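Local structure of MAU2 chromatid cohesion factor homolog (Saccharomyces cerevisiae, 4XDN) at residues 213-218 against 242-247; 221-226 against 253-258. The protein forms a complex with Scc2 that is required for loading cohesin onto chromosomes, and thereby takes part in sister chromatid cohesion. All blocks are in the same frame, centred on the assembly; numbering follows the deposited sequence.

Interaction 1: residues 213-218 against 242-247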
ATOM      1  N   TRP A 213      -6.907  22.815   0.400  1.00 28.70           N
ATOM      2  CA  TRP A 213      -5.483  22.589   0.589  1.00 29.96           C
ATOM      3  C   TRP A 213      -5.203  21.796   1.866  1.00 29.86           C
ATOM      4  O   TRP A 213      -4.455  20.819   1.839  1.00 29.03           O
ATOM      5  CB  TRP A 213      -4.750  23.933   0.614  1.00 33.67           C
ATOM      6  CG  TRP A 213      -3.278  23.843   0.876  1.00 34.24           C
ATOM      7  CD1 TRP A 213      -2.583  24.504   1.844  1.00 37.55           C
ATOM      8  CD2 TRP A 213      -2.317  23.056   0.158  1.00 32.99           C
ATOM      9  NE1 TRP A 213      -1.252  24.178   1.776  1.00 37.38           N
ATOM     10  CE2 TRP A 213      -1.062  23.293   0.750  1.00 34.12           C
ATOM     11  CE3 TRP A 213      -2.396  22.176  -0.925  1.00 31.93           C
ATOM     12  CZ2 TRP A 213       0.105  22.679   0.300  1.00 32.55           C
ATOM     13  CZ3 TRP A 213      -1.236  21.568  -1.370  1.00 32.24           C
ATOM     14  CH2 TRP A 213      -0.003  21.823  -0.759  1.00 33.82           C
ATOM     15  N   LYS A 214      -5.807  22.201   2.979  1.00 28.40           N
ATOM     16  CA  LYS A 214      -5.580  21.509   4.244  1.00 28.58           C
ATOM     17  C   LYS A 214      -6.111  20.081   4.197  1.00 29.07           C
ATOM     18  O   LYS A 214      -5.434  19.147   4.619  1.00 29.28           O
ATOM     19  CB  LYS A 214      -6.232  22.256   5.409  1.00 31.11           C
ATOM     20  CG  LYS A 214      -6.108  21.507   6.729  1.00 32.54           C
ATOM     21  CD  LYS A 214      -6.453  22.365   7.934  1.00 34.23           C
ATOM     22  CE  LYS A 214      -6.192  21.594   9.220  1.00 36.21           C
ATOM     23  NZ  LYS A 214      -6.512  22.375  10.443  1.00 40.27           N
ATOM     24  N   TRP A 215      -7.326  19.921   3.686  1.00 29.66           N
ATOM     25  CA  TRP A 215      -7.944  18.606   3.587  1.00 29.94           C
ATOM     26  C   TRP A 215      -7.157  17.694   2.653  1.00 30.88           C
ATOM     27  O   TRP A 215      -7.100  16.486   2.866  1.00 34.27           O
ATOM     28  CB  TRP A 215      -9.393  18.730   3.111  1.00 29.43           C
ATOM     29  CG  TRP A 215     -10.377  18.954   4.227  1.00 32.11           C
ATOM     30  CD1 TRP A 215     -10.339  18.403   5.476  1.00 34.20           C
ATOM     31  CD2 TRP A 215     -11.541  19.791   4.195  1.00 33.94           C
ATOM     32  NE1 TRP A 215     -11.407  18.842   6.220  1.00 36.95           N
ATOM     33  CE2 TRP A 215     -12.157  19.698   5.460  1.00 36.51           C
ATOM     34  CE3 TRP A 215     -12.120  20.612   3.221  1.00 35.65           C
ATOM     35  CZ2 TRP A 215     -13.326  20.388   5.774  1.00 38.55           C
ATOM     36  CZ3 TRP A 215     -13.279  21.299   3.535  1.00 37.02           C
ATOM     37  CH2 TRP A 215     -13.870  21.182   4.801  1.00 39.41           C
ATOM     38  N   PHE A 216      -6.546  18.272   1.626  1.00 30.52           N
ATOM     39  CA  PHE A 216      -5.678  17.501   0.746  1.00 28.35           C
ATOM     40  C   PHE A 216      -4.463  16.984   1.510  1.00 27.75           C
ATOM     41  O   PHE A 216      -4.119  15.807   1.429  1.00 26.13           O
ATOM     42  CB  PHE A 216      -5.217  18.341  -0.444  1.00 28.00           C
ATOM     43  CG  PHE A 216      -4.012  17.779  -1.140  1.00 25.47           C
ATOM     44  CD1 PHE A 216      -4.114  16.627  -1.906  1.00 25.84           C
ATOM     45  CD2 PHE A 216      -2.777  18.390  -1.019  1.00 25.11           C
ATOM     46  CE1 PHE A 216      -3.005  16.101  -2.541  1.00 25.01           C
ATOM     47  CE2 PHE A 216      -1.666  17.866  -1.651  1.00 24.81           C
ATOM     48  CZ  PHE A 216      -1.781  16.719  -2.413  1.00 26.38           C
ATOM     49  N   LEU A 217      -3.813  17.877   2.249  1.00 27.82           N
ATOM     50  CA  LEU A 217      -2.627  17.518   3.018  1.00 28.11           C
ATOM     51  C   LEU A 217      -2.954  16.479   4.078  1.00 28.09           C
ATOM     52  O   LEU A 217      -2.142  15.603   4.372  1.00 26.19           O
ATOM     53  CB  LEU A 217      -2.025  18.756   3.677  1.00 28.32           C
ATOM     54  CG  LEU A 217      -1.438  19.799   2.730  1.00 30.54           C
ATOM     55  CD1 LEU A 217      -1.155  21.076   3.495  1.00 33.94           C
ATOM     56  CD2 LEU A 217      -0.177  19.274   2.061  1.00 31.55           C
ATOM     57  N   ASN A 218      -4.145  16.580   4.653  1.00 28.27           N
ATOM     58  CA  ASN A 218      -4.564  15.638   5.677  1.00 30.46           C
ATOM     59  C   ASN A 218      -4.778  14.249   5.085  1.00 29.88           C
ATOM     60  O   ASN A 218      -4.542  13.242   5.747  1.00 28.93           O
ATOM     61  CB  ASN A 218      -5.840  16.125   6.364  1.00 33.43           C
ATOM     62  CG  ASN A 218      -6.271  15.217   7.494  1.00 34.04           C
ATOM     63  OD1 ASN A 218      -5.635  15.175   8.545  1.00 34.09           O
ATOM     64  ND2 ASN A 218      -7.356  14.482   7.283  1.00 34.31           N
ATOM     65  N   SER A 242     -14.466  15.184   8.327  1.00 41.30           N
ATOM     66  CA  SER A 242     -15.068  16.492   8.075  1.00 43.15           C
ATOM     67  C   SER A 242     -14.837  16.979   6.645  1.00 39.83           C
ATOM     68  O   SER A 242     -15.402  17.993   6.236  1.00 40.65           O
ATOM     69  CB  SER A 242     -14.520  17.528   9.062  1.00 45.79           C
ATOM     70  OG  SER A 242     -13.153  17.801   8.808  1.00 45.55           O
ATOM     71  N   THR A 243     -14.003  16.261   5.895  1.00 36.95           N
ATOM     72  CA  THR A 243     -13.688  16.621   4.514  1.00 35.31           C
ATOM     73  C   THR A 243     -14.958  16.790   3.684  1.00 37.41           C
ATOM     74  O   THR A 243     -15.760  15.865   3.563  1.00 36.68           O
ATOM     75  CB  THR A 243     -12.784  15.562   3.854  1.00 33.83           C
ATOM     76  OG1 THR A 243     -11.591  15.402   4.632  1.00 34.34           O
ATOM     77  CG2 THR A 243     -12.402  15.978   2.434  1.00 31.74           C
ATOM     78  N   GLU A 244     -15.127  17.982   3.117  1.00 38.62           N
ATOM     79  CA  GLU A 244     -16.334  18.327   2.372  1.00 44.68           C
ATOM     80  C   GLU A 244     -16.147  18.155   0.866  1.00 41.53           C
ATOM     81  O   GLU A 244     -15.200  18.681   0.277  1.00 38.61           O
ATOM     82  CB  GLU A 244     -16.757  19.764   2.690  1.00 54.79           C
ATOM     83  CG  GLU A 244     -17.896  19.855   3.695  1.00 64.80           C
ATOM     84  CD  GLU A 244     -17.987  21.215   4.357  1.00 73.09           C
ATOM     85  OE1 GLU A 244     -18.528  22.156   3.736  1.00 77.51           O
ATOM     86  OE2 GLU A 244     -17.516  21.344   5.508  1.00 75.14           O
ATOM     87  N   LEU A 245     -17.070  17.413   0.259  1.00 40.65           N
ATOM     88  CA  LEU A 245     -17.038  17.114  -1.169  1.00 36.68           C
ATOM     89  C   LEU A 245     -17.004  18.369  -2.038  1.00 35.90           C
ATOM     90  O   LEU A 245     -16.230  18.455  -2.990  1.00 35.32           O
ATOM     91  CB  LEU A 245     -18.259  16.265  -1.544  1.00 36.92           C
ATOM     92  CG  LEU A 245     -18.588  16.102  -3.031  1.00 38.43           C
ATOM     93  CD1 LEU A 245     -17.436  15.452  -3.781  1.00 38.73           C
ATOM     94  CD2 LEU A 245     -19.859  15.291  -3.197  1.00 39.15           C
ATOM     95  N   HIS A 246     -17.846  19.339  -1.705  1.00 38.52           N
ATOM     96  CA  HIS A 246     -18.021  20.518  -2.545  1.00 43.53           C
ATOM     97  C   HIS A 246     -16.900  21.542  -2.370  1.00 41.99           C
ATOM     98  O   HIS A 246     -16.781  22.478  -3.161  1.00 41.82           O
ATOM     99  CB  HIS A 246     -19.375  21.158  -2.250  1.00 50.82           C
ATOM    100  CG  HIS A 246     -20.537  20.279  -2.592  1.00 55.68           C
ATOM    101  ND1 HIS A 246     -21.560  20.015  -1.706  1.00 58.95           N
ATOM    102  CD2 HIS A 246     -20.834  19.596  -3.723  1.00 56.32           C
ATOM    103  CE1 HIS A 246     -22.438  19.210  -2.278  1.00 59.91           C
ATOM    104  NE2 HIS A 246     -22.021  18.942  -3.502  1.00 58.35           N
ATOM    105  N   THR A 247     -16.082  21.361  -1.338  1.00 39.60           N
ATOM    106  CA  THR A 247     -14.911  22.207  -1.132  1.00 38.91           C
ATOM    107  C   THR A 247     -13.688  21.559  -1.772  1.00 37.30           C
ATOM    108  O   THR A 247     -12.818  22.243  -2.311  1.00 37.90           O
ATOM    109  CB  THR A 247     -14.629  22.445   0.370  1.00 38.34           C
ATOM    110  OG1 THR A 247     -15.725  23.154   0.961  1.00 40.90           O
ATOM    111  CG2 THR A 247     -13.352  23.256   0.566  1.00 38.41           C
TER
HETATM  112  O   HOH W   1      -8.759  15.185   4.962  1.00 30.20           O
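Trp215 lays its indole against the turn Ser242-Thr243-Glu244, which links helix 234-241 to the short helix 245-248 in this mainly helical, TPR-like array. One face of the indole takes the turn's backbone: Thr243 CA stands 3.6 Å from the centroid of the five-membered ring of Trp215, 13° off the normal, a CH-pi contact, and Glu244 N lies over the same face. At the six-membered end, Thr247 CG2 meets the rim in plane, 3.6 Å from Trp215 CZ3. The Glu244 side chain reaches the far corner, its carboxylate turned 57° from the indole, with OE2 3.7 Å from CH2 of Trp215. Closest, Ser242 O comes obliquely to within 3.2 Å of Trp215 CZ2, while Ser242 OG and Thr243 OG1 are hydrogen-bonded respectively to Glu239 O and Leu240 O of the preceding helix.

One turn further along, Asn218 joins through water. With CG of Asn218 anti to its backbone N (chi1 -177°), the amide reaches towards the turn and ND2 donates to a water 2.8 Å away. Shared by an amide, a helix carbonyl and a hydroxyl, the water in turn donates hydrogen bonds to Trp215 O at 3.0 Å and to Thr243 OG1 at 2.9 Å.

Interaction 2: residues 221-226 against 253-258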
ATOM      1  N   TYR A 221      -1.516  12.776   4.755  1.00 31.86           N
ATOM      2  CA  TYR A 221      -1.107  12.366   6.091  1.00 29.38           C
ATOM      3  C   TYR A 221      -1.675  10.996   6.438  1.00 26.90           C
ATOM      4  O   TYR A 221      -0.933  10.077   6.781  1.00 27.73           O
ATOM      5  CB  TYR A 221      -1.565  13.403   7.119  1.00 29.53           C
ATOM      6  CG  TYR A 221      -1.052  13.190   8.527  1.00 29.09           C
ATOM      7  CD1 TYR A 221       0.111  12.472   8.772  1.00 28.53           C
ATOM      8  CD2 TYR A 221      -1.736  13.716   9.615  1.00 30.62           C
ATOM      9  CE1 TYR A 221       0.578  12.289  10.063  1.00 31.87           C
ATOM     10  CE2 TYR A 221      -1.280  13.535  10.903  1.00 33.06           C
ATOM     11  CZ  TYR A 221      -0.124  12.821  11.123  1.00 34.24           C
ATOM     12  OH  TYR A 221       0.328  12.639  12.409  1.00 38.28           O
ATOM     13  N   VAL A 222      -2.994  10.865   6.339  1.00 25.89           N
ATOM     14  CA  VAL A 222      -3.668   9.618   6.678  1.00 29.92           C
ATOM     15  C   VAL A 222      -3.137   8.465   5.828  1.00 28.53           C
ATOM     16  O   VAL A 222      -2.864   7.384   6.350  1.00 27.15           O
ATOM     17  CB  VAL A 222      -5.199   9.739   6.497  1.00 31.69           C
ATOM     18  CG1 VAL A 222      -5.883   8.380   6.650  1.00 33.14           C
ATOM     19  CG2 VAL A 222      -5.770  10.726   7.505  1.00 32.14           C
ATOM     20  N   ASN A 223      -2.979   8.702   4.528  1.00 28.58           N
ATOM     21  CA  ASN A 223      -2.488   7.663   3.631  1.00 28.84           C
ATOM     22  C   ASN A 223      -1.081   7.223   4.015  1.00 27.24           C
ATOM     23  O   ASN A 223      -0.772   6.032   4.006  1.00 26.85           O
ATOM     24  CB  ASN A 223      -2.502   8.142   2.177  1.00 28.18           C
ATOM     25  CG  ASN A 223      -2.788   7.018   1.188  1.00 29.35           C
ATOM     26  OD1 ASN A 223      -3.387   7.246   0.135  1.00 29.19           O
ATOM     27  ND2 ASN A 223      -2.378   5.797   1.530  1.00 30.80           N
ATOM     28  N   TYR A 224      -0.227   8.183   4.354  1.00 26.47           N
ATOM     29  CA  TYR A 224       1.120   7.866   4.817  1.00 30.03           C
ATOM     30  C   TYR A 224       1.081   6.974   6.057  1.00 30.63           C
ATOM     31  O   TYR A 224       1.811   5.990   6.146  1.00 31.16           O
ATOM     32  CB  TYR A 224       1.907   9.141   5.125  1.00 28.89           C
ATOM     33  CG  TYR A 224       3.027   8.925   6.118  1.00 28.75           C
ATOM     34  CD1 TYR A 224       4.244   8.387   5.719  1.00 26.59           C
ATOM     35  CD2 TYR A 224       2.864   9.251   7.457  1.00 29.13           C
ATOM     36  CE1 TYR A 224       5.267   8.184   6.624  1.00 27.48           C
ATOM     37  CE2 TYR A 224       3.881   9.050   8.371  1.00 29.79           C
ATOM     38  CZ  TYR A 224       5.079   8.516   7.949  1.00 29.29           C
ATOM     39  OH  TYR A 224       6.092   8.316   8.859  1.00 32.86           O
ATOM     40  N   LEU A 225       0.225   7.329   7.010  1.00 30.22           N
ATOM     41  CA  LEU A 225       0.115   6.579   8.257  1.00 30.63           C
ATOM     42  C   LEU A 225      -0.386   5.162   7.997  1.00 29.70           C
ATOM     43  O   LEU A 225       0.106   4.206   8.594  1.00 30.08           O
ATOM     44  CB  LEU A 225      -0.815   7.302   9.237  1.00 32.90           C
ATOM     45  CG  LEU A 225      -0.321   8.653   9.765  1.00 33.78           C
ATOM     46  CD1 LEU A 225      -1.430   9.363  10.521  1.00 33.71           C
ATOM     47  CD2 LEU A 225       0.901   8.486  10.660  1.00 35.04           C
ATOM     48  N   LEU A 226      -1.361   5.030   7.103  1.00 28.00           N
ATOM     49  CA  LEU A 226      -1.900   3.721   6.751  1.00 29.72           C
ATOM     50  C   LEU A 226      -0.854   2.862   6.041  1.00 30.02           C
ATOM     51  O   LEU A 226      -0.777   1.654   6.271  1.00 31.90           O
ATOM     52  CB  LEU A 226      -3.138   3.872   5.870  1.00 30.88           C
ATOM     53  CG  LEU A 226      -4.421   4.310   6.580  1.00 31.38           C
ATOM     54  CD1 LEU A 226      -5.483   4.684   5.558  1.00 33.35           C
ATOM     55  CD2 LEU A 226      -4.935   3.215   7.503  1.00 30.68           C
ATOM     56  N   TYR A 253     -12.398  13.691  -2.907  1.00 30.57           N
ATOM     57  CA  TYR A 253     -13.363  13.080  -2.002  1.00 28.54           C
ATOM     58  C   TYR A 253     -13.401  11.566  -2.203  1.00 29.69           C
ATOM     59  O   TYR A 253     -13.601  10.814  -1.252  1.00 30.74           O
ATOM     60  CB  TYR A 253     -14.759  13.671  -2.199  1.00 30.63           C
ATOM     61  CG  TYR A 253     -15.693  13.355  -1.051  1.00 35.29           C
ATOM     62  CD1 TYR A 253     -15.674  14.115   0.111  1.00 38.35           C
ATOM     63  CD2 TYR A 253     -16.582  12.290  -1.123  1.00 37.56           C
ATOM     64  CE1 TYR A 253     -16.522  13.827   1.167  1.00 40.91           C
ATOM     65  CE2 TYR A 253     -17.432  11.994  -0.072  1.00 39.68           C
ATOM     66  CZ  TYR A 253     -17.396  12.766   1.071  1.00 42.05           C
ATOM     67  OH  TYR A 253     -18.240  12.480   2.120  1.00 43.90           O
ATOM     68  N   ALA A 254     -13.209  11.121  -3.440  1.00 28.97           N
ATOM     69  CA  ALA A 254     -13.122   9.692  -3.723  1.00 30.48           C
ATOM     70  C   ALA A 254     -11.943   9.094  -2.965  1.00 30.41           C
ATOM     71  O   ALA A 254     -12.000   7.958  -2.494  1.00 28.64           O
ATOM     72  CB  ALA A 254     -12.980   9.446  -5.215  1.00 29.72           C
ATOM     73  N   TRP A 255     -10.877   9.880  -2.850  1.00 29.41           N
ATOM     74  CA  TRP A 255      -9.684   9.472  -2.121  1.00 27.70           C
ATOM     75  C   TRP A 255      -9.994   9.385  -0.634  1.00 28.03           C
ATOM     76  O   TRP A 255      -9.534   8.475   0.052  1.00 28.61           O
ATOM     77  CB  TRP A 255      -8.545  10.463  -2.380  1.00 27.83           C
ATOM     78  CG  TRP A 255      -7.211  10.046  -1.844  1.00 27.24           C
ATOM     79  CD1 TRP A 255      -6.847   8.805  -1.412  1.00 28.93           C
ATOM     80  CD2 TRP A 255      -6.057  10.882  -1.683  1.00 28.47           C
ATOM     81  NE1 TRP A 255      -5.537   8.815  -0.994  1.00 27.34           N
ATOM     82  CE2 TRP A 255      -5.030  10.079  -1.150  1.00 26.70           C
ATOM     83  CE3 TRP A 255      -5.793  12.232  -1.942  1.00 28.88           C
ATOM     84  CZ2 TRP A 255      -3.760  10.580  -0.870  1.00 26.06           C
ATOM     85  CZ3 TRP A 255      -4.531  12.728  -1.662  1.00 30.30           C
ATOM     86  CH2 TRP A 255      -3.530  11.903  -1.132  1.00 28.49           C
ATOM     87  N   LYS A 256     -10.777  10.340  -0.142  1.00 28.69           N
ATOM     88  CA  LYS A 256     -11.219  10.328   1.247  1.00 29.55           C
ATOM     89  C   LYS A 256     -11.997   9.046   1.532  1.00 29.83           C
ATOM     90  O   LYS A 256     -11.726   8.352   2.510  1.00 28.55           O
ATOM     91  CB  LYS A 256     -12.083  11.557   1.547  1.00 32.31           C
ATOM     92  CG  LYS A 256     -12.686  11.598   2.944  1.00 33.18           C
ATOM     93  CD  LYS A 256     -14.193  11.798   2.879  1.00 36.14           C
ATOM     94  CE  LYS A 256     -14.817  11.883   4.264  1.00 38.88           C
ATOM     95  NZ  LYS A 256     -16.123  11.163   4.335  1.00 42.50           N
ATOM     96  N   LEU A 257     -12.958   8.738   0.666  1.00 29.33           N
ATOM     97  CA  LEU A 257     -13.789   7.554   0.834  1.00 31.53           C
ATOM     98  C   LEU A 257     -12.956   6.278   0.775  1.00 29.74           C
ATOM     99  O   LEU A 257     -13.183   5.347   1.546  1.00 30.55           O
ATOM    100  CB  LEU A 257     -14.883   7.519  -0.232  1.00 34.43           C
ATOM    101  CG  LEU A 257     -15.928   8.634  -0.143  1.00 36.63           C
ATOM    102  CD1 LEU A 257     -16.828   8.611  -1.365  1.00 40.73           C
ATOM    103  CD2 LEU A 257     -16.754   8.506   1.129  1.00 37.99           C
ATOM    104  N   ALA A 258     -11.991   6.240  -0.138  1.00 27.95           N
ATOM    105  CA  ALA A 258     -11.114   5.083  -0.266  1.00 28.36           C
ATOM    106  C   ALA A 258     -10.321   4.869   1.014  1.00 28.66           C
ATOM    107  O   ALA A 258     -10.187   3.743   1.491  1.00 27.82           O
ATOM    108  CB  ALA A 258     -10.174   5.256  -1.444  1.00 25.35           C
TER
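A single buried side-chain hydrogen bond, Asn223 to Trp255, makes up this helix-to-helix contact, where helices 212-228 and 250-266 meet beside the bound second protein chain. The backbones stay well apart, with CA of Asn223 and CA of Trp255, the closest such pair, 9.4 Å from each other, and only 76 Å² of surface is buried between the two segments. The long indole therefore does most of the bridging. CG of Trp255 lies anti to its backbone N (chi1 -172°), which carries the ring out from its helix until the pyrrole N-H meets the amide oxygen.

Trp255 NE1 donates to Asn223 OD1 over 2.9 Å, with an angle of 150° at the hydrogen. The oxygen sits at the indole edge, practically in the ring plane, where the N-H points. Seen from the acceptor the fit is less regular: the donor is tilted 22° out of the carbonyl plane. Amide and indole planes are markedly turned against each other. Next to the bond, OD1 of Asn223 also lies 3.5 Å from CZ2 of Trp255, while CB of Asn223 grazes the same carbon at 4.1 Å.

The other half of the amide is used as well. Asn223 ND2 is hydrogen-bonded to the backbone of a second protein chain, presumably Scc2, so the bond from Trp255 probably helps orient an amide whose other end binds the partner's backbone. Apolar side chains of that chain also pack on Trp255, Leu226 and Ala258. Within the fold, Leu219 and Cys220 of helix 212-228 also touch the indole, Leu226 leans on Leu259, Val262 and Ile263 further along helix 250-266, and Ala254 and Leu257 turn to helix 272-291.

Overall arrangement
Helix 212-228 serves both contacts: residues 213-218 face the turn before helix 245-248, and residues 221-226, further along, face helix 250-266, which follows that short helix in the chain. The contacts, with centres about 11 Å apart, touch directly. Phe216 CE1 packs 3.8 Å from Trp255 CZ3, Thr243 O lies 3.2 Å from Tyr253 CE1, and Leu245 CA lies 3.5 Å from Tyr253 CD1. Interaction 1 is partly buried, about 21 Å from the chain centre; interaction 2 is buried, about 10 Å from it. Both reach the second protein chain, interaction 1 through Phe216 alone and interaction 2 through five residues, so the inner contact borders the protein-protein interface more extensively.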